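Local coordinates for YesW protein (Bacillus subtilis, PDB 2ZUX) that cleaves rhamnogalacturonan of plant cell-wall pectin as an endo-acting, calcium-binding polysaccharide lyase of family 11 with a beta-propeller fold, at residues G455-G460 with G509-E514; H536-L541 with T564-G569; V265-A270 with G287-T292. All coordinates share one frame; numbering follows the deposited sequence.

Interaction 1 (G455-G460 with G509-E514); sequences GIWWDG and GDWREE. With CA (calcium ion), chain E; CA (calcium ion), chain F.
Trp457 and Glu513 are joined by two hydrogen bonds. Trp457 N reaches the anti lone pair of Glu513 OE1 at 2.8 Å, nearly straight. Glu513 N bonds back to Trp457 O at 2.9 Å. The carboxylate of Glu513 is turned 42° from the Trp457 indole. It also salt-bridges Arg464, with Tyr547 another polar partner. The side chains of Trp457 and Trp511 cross at about a right angle, with Trp511 CZ3 3.6 Å from Trp457 CB. Arg512 is bent at chi2 and chi3 (76° and 59°). The bend lays its CD over the centre of the Trp511 ring and brings NE and NH1 side-on to the two oxygens of Asp510. Arg512 NH2 donates a hydrogen bond to Asp459 O at 3.0 Å, from above the carbonyl plane, and the guanidinium also bonds Ile532. Replacing Arg512 with an alanine would probably leave the Asp510 carboxylate without its cationic mate and Asp459 O without this donor. Asp459 OD1 binds one calcium ion at 2.3 Å. A second is held by Asp510 O, Arg512 O and both oxygens of Glu514, completed by Asp506, Leu508 and a water. Such loops, with ligands on every second residue, recur as calcium sites in this beta-propeller.

Interaction 2 (H536-L541 with T564-G569); sequences HRLYTL and TSFFLG
Leu538 and Leu568 form the closest apolar contact between 536-541 and 564-569. Leu538 CD2 sits 3.7 Å from Leu568 CG and 3.8 Å from Leu568 CD1. The two side chains slant across one another. Leu568 has CG anti to its own backbone N (chi1 -164°) and an extended end, and this brings CD1 within contact of both leucines of the other loop. Leu541 reaches that same CD1 through its CD2 at 4.2 Å, crossing Leu568 at about a right angle. Leu541 CD2 is also 4.2 Å from the methyl CG2 of Thr564.

The aromatic contact is lighter. Leu538 CD2 lies at the edge of the Phe566 ring, near its plane, 4.2 Å from CE1. The methyl is therefore beside the ring and not over it. One face of that ring carries Thr564 CB, offset toward the rim.

The polar contacts run within one loop or to other parts of the chain. Thr564 OG1 donates to Phe566 O at 2.7 Å. This bond closes 564-566 into a compact bend and turns the hydroxyl away from the apolar patch, while CG2 faces it. Thr540 OG1 and Leu541 N both bond to OD2 of Asp506, a calcium ligand. The loop is thus in the second shell of that metal site. Tyr547 of helix 547-553 touches both Leu541 and Thr564.

Together these residues make a small, mostly buried hydrophobic cluster. Between the two segments the contact is apolar side-chain packing. It joins two irregular loops that flank helix 547-553. One follows strand 524-528 and the other leads toward the C-terminal end of the chain. The contact is loop-to-loop packing at the C-terminal end of the propeller domain, beside a calcium site.

Interaction 3 (V265-A270 with G287-T292); sequences VDRFLA and GYYAKT
Gly287 meets Arg267 through the backbone: Gly287 N donates to Arg267 O at 2.8 Å. A water bridges Arg267 O and Gly287 O. With phi at 85°, Gly287 has no room for a side chain, since a CB would run into Lys291 O.

Tyr288 follows and offers a ring face. Arg267 CB lies over it, 3.9 Å from the ring centroid, as a CH-pi contact. Leu269 CG also approaches this ring, 4.1 Å from Tyr288 CE2. Tyr288 OH touches Arg267 CD at 3.5 Å. It bonds to His326, a calcium ligand, and to a second water that donates to Phe268 O.

Tyr289 presents its edge instead. Its CE2 is 3.5 Å from Arg267 NE, and its OH stands over one face of the guanidinium. The two planes are 77° apart. The bend of Arg267 at chi2 (-68°) carries the guanidinium past Tyr288 to this place, where Asn263 accepts from NE.

Further on, Thr292 OG1 donates to Ala290 O at 2.9 Å and braces the turn.

The Arg267-Gly287 bond carries the pairing of strands 268-273 and 281-286 one step beyond their ends. These are neighbours in a four-stranded antiparallel sheet, a blade of the propeller. The 287-292 loop leads on to the third strand, 293-300, while Phe343 of strand 340-343 touches Leu269, Tyr288 and Thr292.

In the fold
All three contacts are largely buried and belong to the propeller domain. Interactions 1 and 2 are neighbours, with centres 10 Å apart. They touch where Trp511 NE1 probably bonds to His536 O at 2.9 Å, and where the Trp511 indole packs on Leu538. Both also adjoin the calcium site that includes Asp506. Interaction 3 lies on the opposite side of the chain's centre, its centre 33 Å from each of the others. Chemistry follows place. Interaction 1 is polar and holds metal ligands directly. Interaction 2 is apolar packing of two loops. Interaction 3 extends strand pairing within one blade, with aromatic rings round an arginine near another calcium site.

Interaction 1 (G455-G460 with G509-E514)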
loop_
_atom_site.group_PDB
_atom_site.type_symbol
_atom_site.label_atom_id
_atom_site.label_comp_id
_atom_site.label_asym_id
_atom_site.label_seq_id
_atom_site.Cartn_x
_atom_site.Cartn_y
_atom_site.Cartn_z
ATOM N N GLY A 455 8.760 7.179 2.074
ATOM C CA GLY A 455 9.550 7.047 3.288
ATOM C C GLY A 455 9.531 5.581 3.665
ATOM O O GLY A 455 8.523 4.900 3.447
ATOM N N ILE A 456 10.663 5.100 4.186
ATOM C CA ILE A 456 10.813 3.701 4.576
ATOM C C ILE A 456 11.612 3.567 5.873
ATOM O O ILE A 456 12.634 4.252 6.055
ATOM C CB ILE A 456 11.496 2.880 3.451
ATOM C CG1 ILE A 456 11.517 1.400 3.818
ATOM C CG2 ILE A 456 12.904 3.424 3.141
ATOM C CD1 ILE A 456 12.032 0.503 2.723
ATOM N N TRP A 457 11.160 2.692 6.775
ATOM C CA TRP A 457 11.965 2.342 7.950
ATOM C C TRP A 457 12.916 1.225 7.553
ATOM O O TRP A 457 12.486 0.084 7.361
ATOM C CB TRP A 457 11.088 1.933 9.141
ATOM C CG TRP A 457 10.322 3.107 9.691
ATOM C CD1 TRP A 457 10.854 4.201 10.323
ATOM C CD2 TRP A 457 8.905 3.323 9.633
ATOM N NE1 TRP A 457 9.851 5.089 10.657
ATOM C CE2 TRP A 457 8.649 4.576 10.241
ATOM C CE3 TRP A 457 7.822 2.585 9.117
ATOM C CZ2 TRP A 457 7.358 5.102 10.357
ATOM C CZ3 TRP A 457 6.536 3.114 9.236
ATOM C CH2 TRP A 457 6.322 4.366 9.845
ATOM N N TRP A 458 14.196 1.567 7.413
ATOM C CA TRP A 458 15.192 0.633 6.881
ATOM C C TRP A 458 16.361 0.347 7.812
ATOM O O TRP A 458 16.765 -0.812 7.958
ATOM C CB TRP A 458 15.721 1.136 5.533
ATOM C CG TRP A 458 16.680 0.192 4.896
ATOM C CD1 TRP A 458 18.030 0.350 4.777
ATOM C CD2 TRP A 458 16.368 -1.073 4.305
ATOM N NE1 TRP A 458 18.575 -0.732 4.124
ATOM C CE2 TRP A 458 17.578 -1.624 3.831
ATOM C CE3 TRP A 458 15.180 -1.791 4.113
ATOM C CZ2 TRP A 458 17.633 -2.863 3.176
ATOM C CZ3 TRP A 458 15.241 -3.027 3.467
ATOM C CH2 TRP A 458 16.460 -3.543 3.009
ATOM N N ASP A 459 16.935 1.387 8.410
ATOM C CA ASP A 459 18.051 1.183 9.318
ATOM C C ASP A 459 17.563 0.933 10.741
ATOM O O ASP A 459 16.386 0.623 10.960
ATOM C CB ASP A 459 19.090 2.312 9.212
ATOM C CG ASP A 459 18.597 3.641 9.762
ATOM O OD1 ASP A 459 17.583 3.680 10.502
ATOM O OD2 ASP A 459 19.252 4.656 9.452
ATOM N N GLY A 460 18.466 1.040 11.710
ATOM C CA GLY A 460 18.125 0.686 13.076
ATOM C C GLY A 460 17.511 1.783 13.921
ATOM O O GLY A 460 17.027 1.504 15.014
ATOM N N GLY A 509 10.217 -10.726 9.019
ATOM C CA GLY A 509 11.220 -10.228 9.948
ATOM C C GLY A 509 10.655 -9.224 10.934
ATOM O O GLY A 509 9.447 -9.209 11.193
ATOM N N ASP A 510 11.542 -8.387 11.467
ATOM C CA ASP A 510 11.150 -7.382 12.452
ATOM C C ASP A 510 10.505 -6.162 11.804
ATOM O O ASP A 510 10.194 -6.171 10.612
ATOM C CB ASP A 510 12.326 -7.010 13.381
ATOM C CG ASP A 510 13.417 -6.186 12.694
ATOM O OD1 ASP A 510 13.205 -5.623 11.593
ATOM O OD2 ASP A 510 14.502 -6.059 13.308
ATOM N N TRP A 511 10.311 -5.117 12.594
ATOM C CA TRP A 511 9.462 -3.993 12.209
ATOM C C TRP A 511 9.926 -3.183 11.004
ATOM O O TRP A 511 9.129 -2.421 10.450
ATOM C CB TRP A 511 9.245 -3.068 13.406
ATOM C CG TRP A 511 10.492 -2.400 13.902
ATOM C CD1 TRP A 511 11.403 -2.920 14.776
ATOM C CD2 TRP A 511 10.960 -1.082 13.572
ATOM N NE1 TRP A 511 12.414 -2.011 15.004
ATOM C CE2 TRP A 511 12.173 -0.879 14.271
ATOM C CE3 TRP A 511 10.478 -0.055 12.742
ATOM C CZ2 TRP A 511 12.904 0.313 14.179
ATOM C CZ3 TRP A 511 11.211 1.131 12.657
ATOM C CH2 TRP A 511 12.410 1.300 13.368
ATOM N N ARG A 512 11.183 -3.322 10.583
ATOM C CA ARG A 512 11.611 -2.575 9.406
ATOM C C ARG A 512 10.868 -3.068 8.165
ATOM O O ARG A 512 10.391 -4.203 8.117
ATOM C CB ARG A 512 13.125 -2.626 9.215
ATOM C CG ARG A 512 13.892 -1.564 10.018
ATOM C CD ARG A 512 14.010 -1.896 11.509
ATOM N NE ARG A 512 14.696 -3.164 11.776
ATOM C CZ ARG A 512 16.016 -3.328 11.759
ATOM N NH1 ARG A 512 16.529 -4.519 12.025
ATOM N NH2 ARG A 512 16.823 -2.313 11.473
ATOM N N GLU A 513 10.749 -2.196 7.170
ATOM C CA GLU A 513 9.995 -2.514 5.973
ATOM C C GLU A 513 10.859 -3.196 4.918
ATOM O O GLU A 513 11.988 -2.799 4.691
ATOM C CB GLU A 513 9.387 -1.232 5.417
ATOM C CG GLU A 513 8.483 -0.526 6.408
ATOM C CD GLU A 513 7.908 0.754 5.853
ATOM O OE1 GLU A 513 8.555 1.804 6.036
ATOM O OE2 GLU A 513 6.829 0.689 5.218
ATOM N N GLU A 514 10.301 -4.226 4.291
ATOM C CA GLU A 514 10.933 -4.875 3.143
ATOM C C GLU A 514 10.591 -4.104 1.880
ATOM O O GLU A 514 9.603 -3.351 1.835
ATOM C CB GLU A 514 10.443 -6.315 2.999
ATOM C CG GLU A 514 11.027 -7.299 4.008
ATOM C CD GLU A 514 10.728 -6.936 5.459
ATOM O OE1 GLU A 514 9.534 -6.800 5.823
ATOM O OE2 GLU A 514 11.693 -6.775 6.246
HETATM CA CA CA E . 10.312 -6.495 8.292
HETATM CA CA CA F . 15.526 4.617 10.655
HETATM O O HOH W 1 14.310 2.478 10.600
HETATM O O HOH W 2 12.611 -6.513 9.116
#

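Interaction 2 (H536-L541 with T564-G569)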
loop_
_atom_site.group_PDB
_atom_site.type_symbol
_atom_site.label_atom_id
_atom_site.label_comp_id
_atom_site.label_asym_id
_atom_site.label_seq_id
_atom_site.Cartn_x
_atom_site.Cartn_y
_atom_site.Cartn_z
ATOM N N HIS A 536 15.570 -1.590 18.821
ATOM C CA HIS A 536 14.138 -1.368 19.009
ATOM C C HIS A 536 13.284 -2.535 18.567
ATOM O O HIS A 536 13.503 -3.124 17.504
ATOM C CB HIS A 536 13.680 -0.127 18.248
ATOM C CG HIS A 536 14.415 1.111 18.633
ATOM N ND1 HIS A 536 14.221 1.744 19.843
ATOM C CD2 HIS A 536 15.367 1.818 17.984
ATOM C CE1 HIS A 536 15.013 2.800 19.911
ATOM N NE2 HIS A 536 15.722 2.864 18.799
ATOM N N ARG A 537 12.295 -2.831 19.398
ATOM C CA ARG A 537 11.260 -3.786 19.086
ATOM C C ARG A 537 9.934 -3.050 18.926
ATOM O O ARG A 537 9.538 -2.274 19.800
ATOM C CB ARG A 537 11.146 -4.798 20.225
ATOM C CG ARG A 537 10.068 -5.818 20.007
ATOM C CD ARG A 537 10.178 -6.925 21.033
ATOM N NE ARG A 537 9.500 -6.630 22.294
ATOM C CZ ARG A 537 9.380 -7.518 23.276
ATOM N NH1 ARG A 537 9.921 -8.724 23.147
ATOM N NH2 ARG A 537 8.728 -7.202 24.390
ATOM N N LEU A 538 9.247 -3.292 17.816
ATOM C CA LEU A 538 7.898 -2.755 17.639
ATOM C C LEU A 538 7.018 -3.844 17.078
ATOM O O LEU A 538 7.510 -4.744 16.401
ATOM C CB LEU A 538 7.899 -1.547 16.695
ATOM C CG LEU A 538 8.459 -0.244 17.256
ATOM C CD1 LEU A 538 9.934 -0.082 16.954
ATOM C CD2 LEU A 538 7.678 0.937 16.707
ATOM N N TYR A 539 5.724 -3.778 17.364
ATOM C CA TYR A 539 4.777 -4.724 16.788
ATOM C C TYR A 539 4.877 -4.711 15.275
ATOM O O TYR A 539 5.068 -3.655 14.665
ATOM C CB TYR A 539 3.349 -4.391 17.206
ATOM C CG TYR A 539 3.085 -4.714 18.655
ATOM C CD1 TYR A 539 2.980 -6.033 19.070
ATOM C CD2 TYR A 539 2.955 -3.704 19.609
ATOM C CE1 TYR A 539 2.751 -6.346 20.395
ATOM C CE2 TYR A 539 2.727 -4.014 20.947
ATOM C CZ TYR A 539 2.625 -5.335 21.327
ATOM O OH TYR A 539 2.396 -5.656 22.650
ATOM N N THR A 540 4.746 -5.884 14.662
ATOM C CA THR A 540 4.764 -5.948 13.208
ATOM C C THR A 540 3.799 -4.902 12.647
ATOM O O THR A 540 2.681 -4.726 13.142
ATOM C CB THR A 540 4.466 -7.364 12.667
ATOM O OG1 THR A 540 4.511 -7.323 11.233
ATOM C CG2 THR A 540 3.094 -7.876 13.099
ATOM N N LEU A 541 4.252 -4.181 11.630
ATOM C CA LEU A 541 3.476 -3.045 11.139
ATOM C C LEU A 541 2.159 -3.476 10.500
ATOM O O LEU A 541 1.206 -2.703 10.453
ATOM C CB LEU A 541 4.318 -2.191 10.190
ATOM C CG LEU A 541 5.670 -1.712 10.733
ATOM C CD1 LEU A 541 6.353 -0.802 9.712
ATOM C CD2 LEU A 541 5.515 -1.006 12.095
ATOM N N THR A 564 1.856 4.676 9.959
ATOM C CA THR A 564 1.298 4.034 11.147
ATOM C C THR A 564 0.228 4.924 11.798
ATOM O O THR A 564 0.202 6.148 11.605
ATOM C CB THR A 564 2.413 3.706 12.161
ATOM O OG1 THR A 564 3.227 4.863 12.353
ATOM C CG2 THR A 564 3.282 2.572 11.652
ATOM N N SER A 565 -0.650 4.298 12.579
ATOM C CA SER A 565 -1.702 5.026 13.290
ATOM C C SER A 565 -1.164 5.848 14.456
ATOM O O SER A 565 -1.855 6.760 14.941
ATOM C CB SER A 565 -2.753 4.049 13.817
ATOM O OG SER A 565 -2.233 3.238 14.853
ATOM N N PHE A 566 0.040 5.495 14.908
ATOM C CA PHE A 566 0.709 6.145 16.024
ATOM C C PHE A 566 1.973 6.822 15.498
ATOM O O PHE A 566 2.439 6.521 14.388
ATOM C CB PHE A 566 1.062 5.110 17.107
ATOM C CG PHE A 566 1.954 4.009 16.611
ATOM C CD1 PHE A 566 3.339 4.111 16.718
ATOM C CD2 PHE A 566 1.413 2.891 15.983
ATOM C CE1 PHE A 566 4.173 3.110 16.235
ATOM C CE2 PHE A 566 2.248 1.881 15.494
ATOM C CZ PHE A 566 3.626 1.999 15.614
ATOM N N PHE A 567 2.530 7.738 16.284
ATOM C CA PHE A 567 3.782 8.367 15.922
ATOM C C PHE A 567 4.927 7.395 16.174
ATOM O O PHE A 567 5.221 7.041 17.321
ATOM C CB PHE A 567 4.016 9.674 16.685
ATOM C CG PHE A 567 5.390 10.239 16.472
ATOM C CD1 PHE A 567 5.742 10.773 15.234
ATOM C CD2 PHE A 567 6.336 10.220 17.492
ATOM C CE1 PHE A 567 7.018 11.267 15.009
ATOM C CE2 PHE A 567 7.613 10.726 17.278
ATOM C CZ PHE A 567 7.951 11.256 16.032
ATOM N N LEU A 568 5.545 6.942 15.089
ATOM C CA LEU A 568 6.734 6.109 15.141
ATOM C C LEU A 568 7.882 7.018 14.746
ATOM O O LEU A 568 7.982 7.449 13.603
ATOM C CB LEU A 568 6.603 4.931 14.172
ATOM C CG LEU A 568 7.553 3.740 14.343
ATOM C CD1 LEU A 568 7.153 2.611 13.390
ATOM C CD2 LEU A 568 9.014 4.128 14.126
ATOM N N GLY A 569 8.735 7.341 15.702
ATOM C CA GLY A 569 9.836 8.242 15.412
ATOM C C GLY A 569 10.622 8.584 16.645
ATOM O O GLY A 569 10.378 8.029 17.722
#

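Interaction 3 (V265-A270 with G287-T292)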
loop_
_atom_site.group_PDB
_atom_site.type_symbol
_atom_site.label_atom_id
_atom_site.label_comp_id
_atom_site.label_asym_id
_atom_site.label_seq_id
_atom_site.Cartn_x
_atom_site.Cartn_y
_atom_site.Cartn_z
ATOM N N VAL A 265 -14.191 10.227 -16.325
ATOM C CA VAL A 265 -15.077 9.108 -16.032
ATOM C C VAL A 265 -14.323 7.895 -15.486
ATOM O O VAL A 265 -14.874 7.130 -14.688
ATOM C CB VAL A 265 -15.901 8.712 -17.295
ATOM C CG1 VAL A 265 -14.985 8.310 -18.447
ATOM C CG2 VAL A 265 -16.908 7.605 -16.987
ATOM N N ASP A 266 -13.066 7.724 -15.894
ATOM C CA ASP A 266 -12.332 6.505 -15.597
ATOM C C ASP A 266 -11.209 6.737 -14.593
ATOM O O ASP A 266 -10.149 6.112 -14.664
ATOM C CB ASP A 266 -11.808 5.880 -16.894
ATOM C CG ASP A 266 -12.884 5.133 -17.668
ATOM O OD1 ASP A 266 -13.982 4.892 -17.118
ATOM O OD2 ASP A 266 -12.606 4.800 -18.846
ATOM N N ARG A 267 -11.468 7.620 -13.631
ATOM C CA ARG A 267 -10.512 7.906 -12.566
ATOM C C ARG A 267 -10.916 7.137 -11.325
ATOM O O ARG A 267 -11.793 7.565 -10.572
ATOM C CB ARG A 267 -10.450 9.412 -12.296
ATOM C CG ARG A 267 -9.886 10.213 -13.471
ATOM C CD ARG A 267 -8.414 9.915 -13.675
ATOM N NE ARG A 267 -7.852 10.789 -14.695
ATOM C CZ ARG A 267 -6.567 11.107 -14.775
ATOM N NH1 ARG A 267 -5.703 10.641 -13.886
ATOM N NH2 ARG A 267 -6.148 11.923 -15.736
ATOM N N PHE A 268 -10.291 5.985 -11.122
ATOM C CA PHE A 268 -10.694 5.073 -10.051
ATOM C C PHE A 268 -9.720 5.073 -8.890
ATOM O O PHE A 268 -8.505 5.211 -9.082
ATOM C CB PHE A 268 -10.809 3.644 -10.594
ATOM C CG PHE A 268 -11.834 3.492 -11.677
ATOM C CD1 PHE A 268 -13.184 3.376 -11.355
ATOM C CD2 PHE A 268 -11.459 3.500 -13.012
ATOM C CE1 PHE A 268 -14.150 3.234 -12.356
ATOM C CE2 PHE A 268 -12.405 3.363 -14.020
ATOM C CZ PHE A 268 -13.754 3.247 -13.692
ATOM N N LEU A 269 -10.272 4.880 -7.692
ATOM C CA LEU A 269 -9.501 4.538 -6.494
ATOM C C LEU A 269 -10.250 3.429 -5.767
ATOM O O LEU A 269 -11.376 3.080 -6.135
ATOM C CB LEU A 269 -9.289 5.756 -5.583
ATOM C CG LEU A 269 -8.630 6.988 -6.201
ATOM C CD1 LEU A 269 -8.773 8.180 -5.258
ATOM C CD2 LEU A 269 -7.169 6.694 -6.527
ATOM N N ALA A 270 -9.616 2.842 -4.761
ATOM C CA ALA A 270 -10.252 1.785 -3.989
ATOM C C ALA A 270 -9.550 1.678 -2.663
ATOM O O ALA A 270 -8.421 2.154 -2.499
ATOM C CB ALA A 270 -10.203 0.440 -4.738
ATOM N N GLY A 287 -14.138 9.042 -10.160
ATOM C CA GLY A 287 -14.084 10.486 -10.318
ATOM C C GLY A 287 -13.298 11.187 -9.230
ATOM O O GLY A 287 -13.226 10.727 -8.086
ATOM N N TYR A 288 -12.718 12.323 -9.594
ATOM C CA TYR A 288 -12.232 13.272 -8.602
ATOM C C TYR A 288 -12.063 14.692 -9.096
ATOM O O TYR A 288 -12.176 15.618 -8.303
ATOM C CB TYR A 288 -10.985 12.809 -7.841
ATOM C CG TYR A 288 -9.928 12.056 -8.602
ATOM C CD1 TYR A 288 -9.045 12.707 -9.463
ATOM C CD2 TYR A 288 -9.754 10.689 -8.386
ATOM C CE1 TYR A 288 -8.048 11.999 -10.133
ATOM C CE2 TYR A 288 -8.759 9.976 -9.039
ATOM C CZ TYR A 288 -7.911 10.640 -9.909
ATOM O OH TYR A 288 -6.928 9.927 -10.557
ATOM N N TYR A 289 -11.830 14.889 -10.392
ATOM C CA TYR A 289 -11.664 16.255 -10.897
ATOM C C TYR A 289 -12.944 17.076 -10.820
ATOM O O TYR A 289 -12.885 18.295 -10.613
ATOM C CB TYR A 289 -11.179 16.233 -12.335
ATOM C CG TYR A 289 -9.796 15.665 -12.502
ATOM C CD1 TYR A 289 -8.678 16.403 -12.127
ATOM C CD2 TYR A 289 -9.599 14.390 -13.038
ATOM C CE1 TYR A 289 -7.396 15.898 -12.285
ATOM C CE2 TYR A 289 -8.321 13.879 -13.202
ATOM C CZ TYR A 289 -7.225 14.636 -12.828
ATOM O OH TYR A 289 -5.962 14.112 -13.002
ATOM N N ALA A 290 -14.081 16.427 -11.053
ATOM C CA ALA A 290 -15.376 17.076 -10.943
ATOM C C ALA A 290 -16.286 16.092 -10.207
ATOM O O ALA A 290 -16.010 15.775 -9.047
ATOM C CB ALA A 290 -15.897 17.458 -12.323
ATOM N N LYS A 291 -17.330 15.584 -10.855
ATOM C CA LYS A 291 -18.204 14.607 -10.204
ATOM C C LYS A 291 -17.401 13.488 -9.544
ATOM O O LYS A 291 -16.468 12.938 -10.151
ATOM C CB LYS A 291 -19.196 14.010 -11.197
ATOM C CG LYS A 291 -20.146 13.000 -10.563
ATOM C CD LYS A 291 -21.165 12.444 -11.554
ATOM C CE LYS A 291 -22.026 11.375 -10.900
ATOM N NZ LYS A 291 -23.126 10.944 -11.805
ATOM N N THR A 292 -17.771 13.170 -8.308
ATOM C CA THR A 292 -17.060 12.212 -7.480
ATOM C C THR A 292 -18.068 11.307 -6.795
ATOM O O THR A 292 -19.061 11.782 -6.235
ATOM C CB THR A 292 -16.238 12.960 -6.410
ATOM O OG1 THR A 292 -15.270 13.791 -7.051
ATOM C CG2 THR A 292 -15.525 11.996 -5.484
HETATM O O HOH W 3 -12.097 8.128 -7.743
HETATM O O HOH W 4 -7.123 7.304 -10.436
#